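Immunoglobulin-like protein (Pseudomonas aeruginosa, PDB 3N6Y) is of unknown function but folds as an immunoglobulin-like, E-set type beta domain and probably carries a signal peptide for export in its natural form. Local coordinates at residues K51-R55 / A130-V136; T69-P75 / E117-F123. One frame throughout, in Å; residues are numbered along the deposited sequence.

In the fold
Both contacts belong to one immunoglobulin-like body, and they share a sheet: 127-136 of contact 1 and 116-124 of contact 2 are neighbouring strands in it. Contact 1 faces across the interior, packing 51-55 of one sheet against 130-136 of the other through buried apolar side chains. Contact 2 runs within the second sheet, where backbone hydrogen bonds zip 69-75 to 117-123; one of its faces looks into the core and the other is partly exposed. The two meet directly: Met-54 packs on Leu-120, Val-136 on Trp-118, and Glu-131 forms a salt bridge with Arg-119. In sequence, the strands of contact 2 fall between the two segments that contact 1 brings together.

Contact 1 of 2, residues K51-R55 / A130-V136; sequences KFGMR and AEKSFDV
Phe-52 meets Phe-134 in the interior of an immunoglobulin-like fold, where strand 51-55 of one sheet lies over strand 130-136 of the other. The strand axes come within 7.7 Å and run roughly antiparallel, at 155°, a spacing filled by side chains.

The aromatic contact is T-shaped. Phe-52 brings its CD2 edge to one face of Phe-134, with ring centroids 5.1 Å apart and planes at 64°; CD2 sits toward the rim of that face. The Phe-52 ring is placed there by its first torsion (chi1 63°), which sets CG between the backbone N and the carbonyl carbon. Flat, apolar rings suit a buried site in which an edge can lie on a face, and Val-44 touches both of them from strand 43-44.

The remaining apolar contact is looser at one end, where the aromatic CZ of Phe-52 approaches the methyl CG2 of Val-136 at 4.4 Å. At the other end Met-54, a selenomethionine, reaches across to the opposite backbone. In the conformer described here, one of two modelled, its flexible unbranched chain bends at chi3 and lays the selenium beside the backbone of Glu-131, while Ala-130, with only a methyl group, leaves room for it. Lys-132 contributes its CB here, and its chain then leads away to a cation-pi contact with Tyr-14.

Backbone also takes part. Gly-53 adopts a conformation in which any side chain would collide with the carbonyl oxygen of Phe-52, which calls for glycine, and Gly-53 O lies 3.6 Å from Phe-134 CZ. Met-54 SE stands 3.7 Å from Glu-131 C and 4.0 Å from Ala-130 CB.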
loop_
_atom_site.group_PDB
_atom_site.type_symbol
_atom_site.label_atom_id
_atom_site.label_comp_id
_atom_site.label_asym_id
_atom_site.label_seq_id
_atom_site.Cartn_x
_atom_site.Cartn_y
_atom_site.Cartn_z
ATOM N N LYS A 51 -1.962 -1.030 11.229
ATOM C CA LYS A 51 -1.478 -0.590 9.918
ATOM C C LYS A 51 -0.773 -1.722 9.191
ATOM O O LYS A 51 0.083 -2.415 9.757
ATOM C CB LYS A 51 -0.585 0.649 10.071
ATOM C CG LYS A 51 0.104 1.107 8.807
ATOM C CD LYS A 51 1.048 2.260 9.170
ATOM C CE LYS A 51 1.918 2.615 7.986
ATOM N NZ LYS A 51 2.913 3.692 8.327
ATOM N N PHE A 52 -1.149 -1.954 7.927
ATOM C CA PHE A 52 -0.540 -3.007 7.166
ATOM C C PHE A 52 -0.304 -2.605 5.710
ATOM O O PHE A 52 -0.891 -1.640 5.222
ATOM C CB PHE A 52 -1.381 -4.304 7.183
ATOM C CG PHE A 52 -2.750 -4.151 6.534
ATOM C CD1 PHE A 52 -3.812 -3.555 7.201
ATOM C CD2 PHE A 52 -2.953 -4.565 5.216
ATOM C CE1 PHE A 52 -5.031 -3.398 6.596
ATOM C CE2 PHE A 52 -4.195 -4.433 4.608
ATOM C CZ PHE A 52 -5.229 -3.836 5.293
ATOM N N GLY A 53 0.570 -3.326 5.051
ATOM C CA GLY A 53 0.849 -3.093 3.653
ATOM C C GLY A 53 2.241 -3.506 3.257
ATOM O O GLY A 53 2.765 -4.509 3.768
HETATM N N MSE A 54 2.814 -2.753 2.335
HETATM C CA MSE A 54 4.071 -3.015 1.661
HETATM C C MSE A 54 5.048 -1.821 1.772
HETATM O O MSE A 54 4.609 -0.646 1.762
HETATM C CB MSE A 54 3.797 -3.352 0.169
HETATM C CG MSE A 54 3.215 -4.745 -0.066
HETATM SE SE MSE A 54 2.980 -5.002 -1.973
HETATM C CE MSE A 54 1.658 -3.653 -2.283
ATOM N N ARG A 55 6.354 -2.123 1.794
ATOM C CA ARG A 55 7.406 -1.133 1.693
ATOM C C ARG A 55 8.397 -1.722 0.692
ATOM O O ARG A 55 8.725 -2.914 0.729
ATOM C CB ARG A 55 8.062 -0.824 3.033
ATOM C CG ARG A 55 9.123 0.263 2.931
ATOM C CD ARG A 55 9.477 0.825 4.288
ATOM N NE ARG A 55 10.028 -0.245 5.131
ATOM C CZ ARG A 55 9.948 -0.269 6.456
ATOM N NH1 ARG A 55 9.359 0.704 7.130
ATOM N NH2 ARG A 55 10.445 -1.298 7.116
ATOM N N ALA A 130 4.079 -4.213 -7.716
ATOM C CA ALA A 130 4.047 -5.075 -6.535
ATOM C C ALA A 130 2.624 -5.305 -6.058
ATOM O O ALA A 130 1.786 -4.419 -6.219
ATOM C CB ALA A 130 4.902 -4.493 -5.421
ATOM N N GLU A 131 2.391 -6.453 -5.450
ATOM C CA GLU A 131 1.066 -6.729 -4.864
ATOM C C GLU A 131 1.166 -7.661 -3.697
ATOM O O GLU A 131 2.076 -8.520 -3.663
ATOM C CB GLU A 131 0.096 -7.300 -5.920
ATOM C CG GLU A 131 0.248 -8.754 -6.273
ATOM C CD GLU A 131 -0.897 -9.207 -7.168
ATOM O OE1 GLU A 131 -2.073 -8.952 -6.786
ATOM O OE2 GLU A 131 -0.623 -9.828 -8.208
ATOM N N LYS A 132 0.221 -7.527 -2.768
ATOM C CA LYS A 132 0.056 -8.472 -1.701
ATOM C C LYS A 132 -1.386 -8.538 -1.260
ATOM O O LYS A 132 -2.061 -7.479 -1.177
ATOM C CB LYS A 132 0.919 -8.105 -0.482
ATOM C CG LYS A 132 1.413 -9.328 0.279
ATOM C CD LYS A 132 2.548 -10.074 -0.486
ATOM C CE LYS A 132 2.937 -11.310 0.187
ATOM N NZ LYS A 132 3.842 -12.190 -0.605
ATOM N N SER A 133 -1.797 -9.790 -0.965
ATOM C CA SER A 133 -3.148 -10.100 -0.451
ATOM C C SER A 133 -3.053 -10.351 1.043
ATOM O O SER A 133 -2.267 -11.230 1.458
ATOM C CB SER A 133 -3.756 -11.303 -1.179
ATOM O OG SER A 133 -4.069 -10.921 -2.508
ATOM N N PHE A 134 -3.839 -9.606 1.829
ATOM C CA PHE A 134 -3.922 -9.782 3.293
ATOM C C PHE A 134 -5.288 -10.293 3.744
ATOM O O PHE A 134 -6.300 -9.862 3.202
ATOM C CB PHE A 134 -3.650 -8.488 4.001
ATOM C CG PHE A 134 -2.329 -7.911 3.660
ATOM C CD1 PHE A 134 -1.224 -8.183 4.425
ATOM C CD2 PHE A 134 -2.203 -7.011 2.568
ATOM C CE1 PHE A 134 -0.008 -7.634 4.109
ATOM C CE2 PHE A 134 -0.987 -6.476 2.244
ATOM C CZ PHE A 134 0.105 -6.781 3.013
ATOM N N ASP A 135 -5.268 -11.162 4.747
ATOM C CA ASP A 135 -6.461 -11.761 5.355
ATOM C C ASP A 135 -6.647 -11.082 6.711
ATOM O O ASP A 135 -5.822 -11.282 7.608
ATOM C CB ASP A 135 -6.237 -13.278 5.529
ATOM C CG ASP A 135 -7.343 -13.953 6.288
ATOM O OD1 ASP A 135 -8.519 -13.707 5.962
ATOM O OD2 ASP A 135 -7.036 -14.734 7.231
ATOM N N VAL A 136 -7.718 -10.297 6.825
ATOM C CA VAL A 136 -8.021 -9.516 8.008
ATOM C C VAL A 136 -9.070 -10.319 8.776
ATOM O O VAL A 136 -10.140 -10.632 8.262
ATOM C CB VAL A 136 -8.526 -8.122 7.644
ATOM C CG1 VAL A 136 -9.115 -7.376 8.865
ATOM C CG2 VAL A 136 -7.399 -7.330 6.959
#

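Contact 2 of 2, residues T69-P75 / E117-F123; sequences TLLYLTP and EWRLMVF
Pro-75 and Thr-74 lie over one face of the Trp-118 indole, a close side-chain contact between 69-75 and 117-123. Pro-75 CD stands 3.4 Å from the centroid of the five-membered ring, and Thr-74 CB is 3.9 Å from that of the six-membered ring; both are CH-pi contacts. A broad indole can take two such neighbours at once, and proline offers a rigid CH2 group to its pi surface.

Along the strands, Tyr-72 CD2 packs on Leu-120 CG at 3.7 Å, on the face that also carries Leu-70 and Val-122. These groups look toward Met-103. Leu-70, Leu-120 and Val-122 are wholly apolar and suit this buried face; the tyrosine hydroxyl is satisfied by Ala-104 O. The other face holds Leu-71, whose side chain, in the conformer described, one of two, extends away from its backbone N (chi1 178°) and carries CD2 to Phe-123 CE1 at 4.0 Å. Beside it Leu-73 and Arg-119 run alongside each other, aliphatic against aliphatic, before the guanidinium goes on to Glu-131.

Behind these contacts stand six backbone hydrogen bonds, in three reciprocal pairs: Thr-69 with Phe-123, Leu-71 with Met-121, and Leu-73 with Arg-119. The bond from Leu-71 N to Met-121 O is 2.8 Å long. Near the end a water donates to Glu-117 O, and weakly to Leu-73 O. Further out, Val-114 O holds Trp-118 NE1, and His-85 O and Gly-76 N are partners of Thr-74 OG1. The chain turns a corner at Pro-75. Such antiparallel pairing, one face inward, is that of a sheet in an immunoglobulin-like sandwich.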
loop_
_atom_site.group_PDB
_atom_site.type_symbol
_atom_site.label_atom_id
_atom_site.label_comp_id
_atom_site.label_asym_id
_atom_site.label_seq_id
_atom_site.Cartn_x
_atom_site.Cartn_y
_atom_site.Cartn_z
ATOM N N THR A 69 -0.179 4.554 -9.026
ATOM C CA THR A 69 -1.570 4.349 -8.611
ATOM C C THR A 69 -1.538 3.219 -7.560
ATOM O O THR A 69 -1.138 2.065 -7.847
ATOM C CB THR A 69 -2.484 3.951 -9.771
ATOM O OG1 THR A 69 -2.488 4.966 -10.791
ATOM C CG2 THR A 69 -3.942 3.801 -9.274
ATOM N N LEU A 70 -1.956 3.552 -6.341
ATOM C CA LEU A 70 -2.087 2.558 -5.268
ATOM C C LEU A 70 -3.544 2.127 -5.248
ATOM O O LEU A 70 -4.431 2.924 -4.877
ATOM C CB LEU A 70 -1.706 3.101 -3.885
ATOM C CG LEU A 70 -0.248 3.366 -3.489
ATOM C CD1 LEU A 70 0.522 4.169 -4.565
ATOM C CD2 LEU A 70 -0.211 4.157 -2.194
ATOM N N LEU A 71 -3.777 0.892 -5.638
ATOM C CA LEU A 71 -5.131 0.348 -5.785
ATOM C C LEU A 71 -5.365 -0.586 -4.629
ATOM O O LEU A 71 -4.771 -1.642 -4.551
ATOM C CB LEU A 71 -5.282 -0.421 -7.089
ATOM C CG LEU A 71 -6.674 -1.041 -7.258
ATOM C CD1 LEU A 71 -7.773 0.102 -7.333
ATOM C CD2 LEU A 71 -6.705 -1.956 -8.484
ATOM N N TYR A 72 -6.215 -0.180 -3.689
ATOM C CA TYR A 72 -6.590 -1.031 -2.583
ATOM C C TYR A 72 -7.930 -1.667 -2.895
ATOM O O TYR A 72 -8.907 -0.954 -3.078
ATOM C CB TYR A 72 -6.815 -0.188 -1.325
ATOM C CG TYR A 72 -5.650 0.674 -0.834
ATOM C CD1 TYR A 72 -5.294 1.851 -1.464
ATOM C CD2 TYR A 72 -4.891 0.271 0.262
ATOM C CE1 TYR A 72 -4.235 2.618 -1.014
ATOM C CE2 TYR A 72 -3.840 1.048 0.724
ATOM C CZ TYR A 72 -3.517 2.188 0.097
ATOM O OH TYR A 72 -2.465 2.968 0.591
ATOM N N LEU A 73 -7.974 -2.979 -3.000
ATOM C CA LEU A 73 -9.247 -3.686 -3.082
ATOM C C LEU A 73 -9.607 -4.220 -1.684
ATOM O O LEU A 73 -8.798 -4.916 -1.033
ATOM C CB LEU A 73 -9.121 -4.837 -4.074
ATOM C CG LEU A 73 -8.863 -4.485 -5.531
ATOM C CD1 LEU A 73 -8.709 -5.845 -6.364
ATOM C CD2 LEU A 73 -9.994 -3.651 -6.101
ATOM N N THR A 74 -10.840 -3.952 -1.271
ATOM C CA THR A 74 -11.295 -4.201 0.080
ATOM C C THR A 74 -12.496 -5.137 0.049
ATOM O O THR A 74 -13.076 -5.340 -1.021
ATOM C CB THR A 74 -11.664 -2.920 0.846
ATOM O OG1 THR A 74 -13.028 -2.565 0.571
ATOM C CG2 THR A 74 -10.775 -1.749 0.440
ATOM N N PRO A 75 -12.872 -5.713 1.229
ATOM C CA PRO A 75 -14.099 -6.475 1.269
ATOM C C PRO A 75 -15.399 -5.669 1.273
ATOM O O PRO A 75 -16.482 -6.269 1.282
ATOM C CB PRO A 75 -13.970 -7.271 2.574
ATOM C CG PRO A 75 -12.503 -7.117 2.999
ATOM C CD PRO A 75 -12.121 -5.810 2.496
ATOM N N GLU A 117 -10.541 -10.459 2.642
ATOM C CA GLU A 117 -9.324 -10.263 1.841
ATOM C C GLU A 117 -9.196 -8.808 1.361
ATOM O O GLU A 117 -10.131 -8.256 0.753
ATOM C CB GLU A 117 -9.303 -11.218 0.634
ATOM C CG GLU A 117 -8.178 -10.898 -0.363
ATOM C CD GLU A 117 -7.827 -12.041 -1.297
ATOM O OE1 GLU A 117 -8.398 -13.155 -1.145
ATOM O OE2 GLU A 117 -6.955 -11.844 -2.173
ATOM N N TRP A 118 -8.022 -8.203 1.609
ATOM C CA TRP A 118 -7.636 -6.906 1.129
ATOM C C TRP A 118 -6.422 -7.156 0.228
ATOM O O TRP A 118 -5.425 -7.806 0.633
ATOM C CB TRP A 118 -7.202 -6.022 2.283
ATOM C CG TRP A 118 -8.290 -5.632 3.219
ATOM C CD1 TRP A 118 -9.039 -6.449 4.031
ATOM C CD2 TRP A 118 -8.692 -4.313 3.490
ATOM N NE1 TRP A 118 -9.892 -5.667 4.785
ATOM C CE2 TRP A 118 -9.702 -4.359 4.467
ATOM C CE3 TRP A 118 -8.299 -3.089 2.991
ATOM C CZ2 TRP A 118 -10.330 -3.211 4.937
ATOM C CZ3 TRP A 118 -8.929 -1.923 3.440
ATOM C CH2 TRP A 118 -9.922 -2.008 4.420
ATOM N N ARG A 119 -6.550 -6.721 -1.005
ATOM C CA ARG A 119 -5.514 -6.886 -2.000
ATOM C C ARG A 119 -4.983 -5.492 -2.319
ATOM O O ARG A 119 -5.721 -4.640 -2.806
ATOM C CB ARG A 119 -6.090 -7.627 -3.237
ATOM C CG ARG A 119 -5.134 -7.719 -4.442
ATOM C CD ARG A 119 -5.749 -8.485 -5.622
ATOM N NE ARG A 119 -4.782 -8.962 -6.606
ATOM C CZ ARG A 119 -5.107 -9.595 -7.740
ATOM N NH1 ARG A 119 -6.384 -9.825 -8.062
ATOM N NH2 ARG A 119 -4.144 -10.044 -8.553
ATOM N N LEU A 120 -3.697 -5.255 -2.035
ATOM C CA LEU A 120 -3.025 -3.969 -2.229
ATOM C C LEU A 120 -2.087 -4.104 -3.407
ATOM O O LEU A 120 -1.263 -5.040 -3.461
ATOM C CB LEU A 120 -2.213 -3.626 -0.968
ATOM C CG LEU A 120 -3.004 -2.886 0.140
ATOM C CD1 LEU A 120 -4.279 -3.622 0.562
ATOM C CD2 LEU A 120 -2.125 -2.692 1.349
HETATM N N MSE A 121 -2.274 -3.259 -4.388
HETATM C CA MSE A 121 -1.582 -3.338 -5.671
HETATM C C MSE A 121 -1.017 -1.989 -6.009
HETATM O O MSE A 121 -1.747 -0.994 -6.022
HETATM C CB MSE A 121 -2.569 -3.820 -6.766
HETATM C CG MSE A 121 -3.249 -5.119 -6.423
HETATM SE SE MSE A 121 -4.593 -5.550 -7.791
HETATM C CE MSE A 121 -3.398 -6.570 -8.987
ATOM N N VAL A 122 0.297 -1.952 -6.266
ATOM C CA VAL A 122 0.971 -0.769 -6.754
ATOM C C VAL A 122 1.210 -0.856 -8.260
ATOM O O VAL A 122 1.896 -1.737 -8.732
ATOM C CB VAL A 122 2.390 -0.565 -6.116
ATOM C CG1 VAL A 122 2.951 0.814 -6.566
ATOM C CG2 VAL A 122 2.335 -0.668 -4.655
ATOM N N PHE A 123 0.627 0.121 -8.975
ATOM C CA PHE A 123 0.784 0.222 -10.427
ATOM C C PHE A 123 1.518 1.494 -10.819
ATOM O O PHE A 123 1.398 2.559 -10.148
ATOM C CB PHE A 123 -0.591 0.319 -11.099
ATOM C CG PHE A 123 -1.390 -0.939 -11.042
ATOM C CD1 PHE A 123 -2.255 -1.248 -9.981
ATOM C CD2 PHE A 123 -1.312 -1.823 -12.074
ATOM C CE1 PHE A 123 -2.984 -2.441 -9.970
ATOM C CE2 PHE A 123 -2.034 -3.042 -12.048
ATOM C CZ PHE A 123 -2.876 -3.314 -11.004
HETATM O O HOH W 1 -9.950 -7.690 -2.134
#